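Local structure of ribokinase (Thermotoga maritima, 1VM7) at residues 124-136 with 148-160. The protein probably catalyses the ATP- and magnesium-dependent phosphorylation of D-ribose at O-5, giving D-ribose 5-phosphate. Residues are numbered along the deposited sequence; the frame is centred on the assembly and turned at random.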
loop_
_atom_site.group_PDB
_atom_site.type_symbol
_atom_site.label_atom_id
_atom_site.label_comp_id
_atom_site.label_asym_id
_atom_site.label_seq_id
_atom_site.Cartn_x
_atom_site.Cartn_y
_atom_site.Cartn_z
ATOM N N ALA A 124 9.162 10.678 2.812
ATOM C CA ALA A 124 9.655 12.016 2.530
ATOM C C ALA A 124 9.326 13.022 3.635
ATOM O O ALA A 124 10.098 13.934 3.871
ATOM C CB ALA A 124 9.091 12.498 1.189
ATOM N N ASN A 125 8.204 12.849 4.331
ATOM C CA ASN A 125 7.851 13.771 5.423
ATOM C C ASN A 125 8.921 13.864 6.516
ATOM O O ASN A 125 9.121 14.913 7.096
ATOM C CB ASN A 125 6.497 13.412 6.035
ATOM C CG ASN A 125 5.351 13.600 5.056
ATOM O OD1 ASN A 125 5.122 14.694 4.554
ATOM N ND2 ASN A 125 4.650 12.530 4.773
ATOM N N ALA A 126 9.634 12.765 6.741
ATOM C CA ALA A 126 10.672 12.698 7.751
ATOM C C ALA A 126 11.930 13.470 7.343
ATOM O O ALA A 126 12.816 13.690 8.159
ATOM C CB ALA A 126 11.006 11.226 8.043
ATOM N N GLU A 127 12.011 13.865 6.078
ATOM C CA GLU A 127 13.149 14.585 5.583
ATOM C C GLU A 127 12.996 16.082 5.691
ATOM O O GLU A 127 13.925 16.806 5.378
ATOM C CB GLU A 127 13.393 14.188 4.139
ATOM C CG GLU A 127 13.678 12.720 3.958
ATOM C CD GLU A 127 14.908 12.239 4.726
ATOM O OE1 GLU A 127 16.063 12.664 4.421
ATOM O OE2 GLU A 127 14.716 11.393 5.631
ATOM N N LEU A 128 11.843 16.547 6.142
ATOM C CA LEU A 128 11.565 17.961 6.245
ATOM C C LEU A 128 12.160 18.479 7.542
ATOM O O LEU A 128 11.470 18.640 8.564
ATOM C CB LEU A 128 10.077 18.215 6.161
ATOM C CG LEU A 128 9.631 19.680 6.217
ATOM C CD1 LEU A 128 10.643 20.677 5.588
ATOM C CD2 LEU A 128 8.257 19.817 5.598
ATOM N N LYS A 129 13.453 18.760 7.448
ATOM C CA LYS A 129 14.275 19.209 8.561
ATOM C C LYS A 129 14.529 20.704 8.448
ATOM O O LYS A 129 14.292 21.342 7.393
ATOM C CB LYS A 129 15.603 18.444 8.565
ATOM C CG LYS A 129 15.442 16.922 8.847
ATOM C CD LYS A 129 16.622 16.136 8.285
ATOM C CE LYS A 129 16.395 14.633 8.340
ATOM N NZ LYS A 129 16.207 14.190 9.735
ATOM N N LYS A 130 15.040 21.251 9.543
ATOM C CA LYS A 130 15.154 22.696 9.690
ATOM C C LYS A 130 16.087 23.297 8.642
ATOM O O LYS A 130 15.842 24.410 8.194
ATOM C CB LYS A 130 15.477 23.055 11.154
ATOM C CG LYS A 130 16.800 22.527 11.697
ATOM C CD LYS A 130 16.800 22.491 13.229
ATOM C CE LYS A 130 18.198 22.662 13.777
ATOM N NZ LYS A 130 19.193 21.779 13.085
ATOM N N GLU A 131 17.061 22.505 8.189
ATOM C CA GLU A 131 18.013 22.886 7.152
ATOM C C GLU A 131 17.403 23.072 5.760
ATOM O O GLU A 131 18.018 23.686 4.892
ATOM C CB GLU A 131 19.109 21.838 7.110
ATOM C CG GLU A 131 19.971 21.821 8.380
ATOM C CD GLU A 131 19.366 21.002 9.506
ATOM O OE1 GLU A 131 18.409 20.223 9.238
ATOM O OE2 GLU A 131 19.847 21.133 10.655
ATOM N N LEU A 132 16.212 22.533 5.536
ATOM C CA LEU A 132 15.526 22.663 4.254
ATOM C C LEU A 132 14.596 23.883 4.171
ATOM O O LEU A 132 14.129 24.218 3.102
ATOM C CB LEU A 132 14.686 21.403 4.001
ATOM C CG LEU A 132 15.437 20.093 3.799
ATOM C CD1 LEU A 132 14.469 19.055 3.257
ATOM C CD2 LEU A 132 16.587 20.283 2.828
ATOM N N ILE A 133 14.328 24.528 5.302
ATOM C CA ILE A 133 13.413 25.655 5.348
ATOM C C ILE A 133 14.084 26.884 4.748
ATOM O O ILE A 133 15.128 27.336 5.224
ATOM C CB ILE A 133 12.968 26.025 6.806
ATOM C CG1 ILE A 133 12.296 24.845 7.535
ATOM C CG2 ILE A 133 12.021 27.228 6.788
ATOM C CD1 ILE A 133 11.100 24.254 6.799
ATOM N N ASP A 134 13.466 27.409 3.697
ATOM C CA ASP A 134 13.871 28.659 3.101
ATOM C C ASP A 134 13.324 29.792 3.957
ATOM O O ASP A 134 12.215 30.282 3.712
ATOM C CB ASP A 134 13.276 28.721 1.714
ATOM C CG ASP A 134 13.781 29.863 0.929
ATOM O OD1 ASP A 134 14.250 30.860 1.535
ATOM O OD2 ASP A 134 13.698 29.743 -0.312
ATOM N N TRP A 135 14.088 30.179 4.976
ATOM C CA TRP A 135 13.634 31.157 5.966
ATOM C C TRP A 135 13.407 32.540 5.367
ATOM O O TRP A 135 12.530 33.287 5.804
ATOM C CB TRP A 135 14.660 31.334 7.099
ATOM C CG TRP A 135 14.782 30.153 7.956
ATOM C CD1 TRP A 135 15.859 29.312 8.043
ATOM C CD2 TRP A 135 13.785 29.637 8.850
ATOM N NE1 TRP A 135 15.592 28.304 8.942
ATOM C CE2 TRP A 135 14.323 28.472 9.441
ATOM C CE3 TRP A 135 12.486 30.036 9.192
ATOM C CZ2 TRP A 135 13.612 27.705 10.372
ATOM C CZ3 TRP A 135 11.778 29.277 10.112
ATOM C CH2 TRP A 135 12.344 28.125 10.695
ATOM N N ASN A 136 14.241 32.915 4.404
ATOM C CA ASN A 136 14.068 34.202 3.746
ATOM C C ASN A 136 12.700 34.238 3.058
ATOM O O ASN A 136 11.927 35.169 3.236
ATOM N N ASN A 148 1.594 18.267 13.419
ATOM C CA ASN A 148 2.653 17.467 14.031
ATOM C C ASN A 148 2.969 16.209 13.237
ATOM O O ASN A 148 3.196 15.180 13.836
ATOM C CB ASN A 148 2.283 17.110 15.478
ATOM C CG ASN A 148 3.433 16.494 16.258
ATOM O OD1 ASN A 148 4.574 16.922 16.154
ATOM N ND2 ASN A 148 3.119 15.511 17.077
ATOM N N GLU A 149 3.025 16.323 11.906
ATOM C CA GLU A 149 3.308 15.185 11.021
ATOM C C GLU A 149 4.650 15.303 10.237
ATOM O O GLU A 149 4.833 14.713 9.175
ATOM C CB GLU A 149 2.148 15.025 10.072
ATOM C CG GLU A 149 0.917 14.370 10.708
ATOM C CD GLU A 149 -0.160 14.066 9.669
ATOM O OE1 GLU A 149 -0.175 14.749 8.633
ATOM O OE2 GLU A 149 -0.979 13.140 9.877
ATOM N N ILE A 150 5.556 16.114 10.758
ATOM C CA ILE A 150 6.911 16.216 10.263
ATOM C C ILE A 150 7.772 16.238 11.517
ATOM O O ILE A 150 7.245 16.247 12.649
ATOM C CB ILE A 150 7.101 17.476 9.360
ATOM C CG1 ILE A 150 6.767 18.762 10.120
ATOM C CG2 ILE A 150 6.223 17.344 8.145
ATOM C CD1 ILE A 150 7.067 20.017 9.361
ATOM N N PRO A 151 9.092 16.197 11.350
ATOM C CA PRO A 151 9.926 16.171 12.547
ATOM C C PRO A 151 9.629 17.365 13.431
ATOM O O PRO A 151 9.519 18.486 12.924
ATOM C CB PRO A 151 11.345 16.269 11.960
ATOM C CG PRO A 151 11.232 15.663 10.644
ATOM C CD PRO A 151 9.931 16.165 10.133
ATOM N N PHE A 152 9.450 17.126 14.726
ATOM C CA PHE A 152 8.983 18.182 15.591
ATOM C C PHE A 152 9.963 19.356 15.576
ATOM O O PHE A 152 9.574 20.517 15.620
ATOM C CB PHE A 152 8.800 17.684 17.018
ATOM C CG PHE A 152 8.228 18.722 17.897
ATOM C CD1 PHE A 152 6.921 19.147 17.692
ATOM C CD2 PHE A 152 9.019 19.361 18.845
ATOM C CE1 PHE A 152 6.373 20.139 18.474
ATOM C CE2 PHE A 152 8.480 20.368 19.635
ATOM C CZ PHE A 152 7.156 20.759 19.448
ATOM N N GLU A 153 11.244 19.046 15.495
ATOM C CA GLU A 153 12.273 20.085 15.509
ATOM C C GLU A 153 12.058 21.132 14.435
ATOM O O GLU A 153 12.463 22.295 14.593
ATOM C CB GLU A 153 13.681 19.508 15.303
ATOM C CG GLU A 153 13.890 18.888 13.899
ATOM C CD GLU A 153 15.319 18.986 13.411
ATOM O OE1 GLU A 153 16.225 18.867 14.253
ATOM O OE2 GLU A 153 15.521 19.184 12.182
ATOM N N THR A 154 11.467 20.707 13.319
ATOM C CA THR A 154 11.220 21.613 12.218
ATOM C C THR A 154 10.023 22.467 12.551
ATOM O O THR A 154 10.073 23.686 12.455
ATOM C CB THR A 154 10.993 20.868 10.900
ATOM O OG1 THR A 154 12.197 20.206 10.539
ATOM C CG2 THR A 154 10.621 21.843 9.769
ATOM N N THR A 155 8.948 21.811 12.959
ATOM C CA THR A 155 7.757 22.496 13.415
ATOM C C THR A 155 8.143 23.507 14.484
ATOM O O THR A 155 7.791 24.673 14.394
ATOM C CB THR A 155 6.734 21.480 13.969
ATOM O OG1 THR A 155 6.301 20.651 12.900
ATOM C CG2 THR A 155 5.512 22.166 14.600
ATOM N N LEU A 156 8.885 23.058 15.482
ATOM C CA LEU A 156 9.269 23.923 16.569
ATOM C C LEU A 156 10.091 25.135 16.087
ATOM O O LEU A 156 9.854 26.274 16.489
ATOM C CB LEU A 156 10.063 23.124 17.598
ATOM C CG LEU A 156 10.679 23.903 18.751
ATOM C CD1 LEU A 156 9.633 24.754 19.479
ATOM C CD2 LEU A 156 11.349 22.911 19.695
ATOM N N GLU A 157 11.068 24.874 15.232
ATOM C CA GLU A 157 11.944 25.927 14.768
ATOM C C GLU A 157 11.153 26.965 13.985
ATOM O O GLU A 157 11.406 28.148 14.138
ATOM C CB GLU A 157 13.096 25.351 13.931
ATOM C CG GLU A 157 14.220 26.338 13.632
ATOM C CD GLU A 157 14.993 26.762 14.870
ATOM O OE1 GLU A 157 14.571 26.457 16.020
ATOM O OE2 GLU A 157 16.041 27.411 14.691
ATOM N N CYS A 158 10.200 26.521 13.163
ATOM C CA CYS A 158 9.299 27.437 12.444
ATOM C C CYS A 158 8.480 28.322 13.370
ATOM O O CYS A 158 8.391 29.517 13.157
ATOM C CB CYS A 158 8.337 26.649 11.558
ATOM S SG CYS A 158 9.122 26.078 10.092
ATOM N N ALA A 159 7.856 27.713 14.376
ATOM C CA ALA A 159 7.061 28.454 15.352
ATOM C C ALA A 159 7.926 29.447 16.132
ATOM O O ALA A 159 7.494 30.576 16.428
ATOM C CB ALA A 159 6.353 27.483 16.306
ATOM N N LYS A 160 9.156 29.034 16.438
ATOM C CA LYS A 160 10.133 29.916 17.085
ATOM C C LYS A 160 10.501 31.114 16.217
ATOM O O LYS A 160 10.522 32.253 16.695
ATOM C CB LYS A 160 11.430 29.163 17.425
ATOM C CG LYS A 160 11.324 28.164 18.547
ATOM C CD LYS A 160 12.708 27.650 18.966
ATOM C CE LYS A 160 13.353 28.584 19.935
ATOM N NZ LYS A 160 14.775 28.210 20.190
#
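Thr154 sets OG1 beside its own backbone N (chi1 -66°) and CG2 anti to that N, which turns the hydroxyl to the backbone of 124-136 and the methyl to Ile133. Thr154 OG1 donates to Leu128 O at 2.6 Å, meeting the carbonyl at a C=O...OG1 angle of 123°, slightly tilted from its plane, while Thr154 CG2 lies 3.9 Å from Ile133 CD1. Leu128, the centre of an inverse gamma turn, also has Pro151 CD packed 3.3 Å from its O. An alanine in place of Thr154 would probably leave Leu128 O without this hydroxyl donor and open a gap beside Ile133 CD1. Glu153, one residue earlier on the helix, reaches across to Lys130, whose backbone N gives Glu153 OE2 a weak hydrogen bond of 3.4 Å; the two side chains cross at about a right angle. Lys130 NZ pairs instead with Glu131 OE2 (2.6 Å), from the syn side though out of the carboxylate plane.

Further along, Glu157 CG packs 3.6 Å from Trp135 CZ2, its carboxylate turned steeply to the indole and salt-bridged to Arg161, which also makes a cation-pi contact with Trp135. Cys158 presents CA to the edge of the Trp135 indole, 3.6 Å from Trp135 CH2, and its sulfur lies obliquely to the six-membered ring; Ile133 CG2 sits over one face of the same indole. At the other end Leu128 CD2 meets Ile150 CD1 at 4.0 Å, next to Glu149, a predicted substrate-binding residue held by Ser22 and Lys53. The connection from strand 116-121 into helix 135-138 thus packs on helix 152-161, the helix of the beta-alpha-beta crossover between the parallel strands 143-146 and 165-168 in the central sheet of the pfkB (ribokinase) fold.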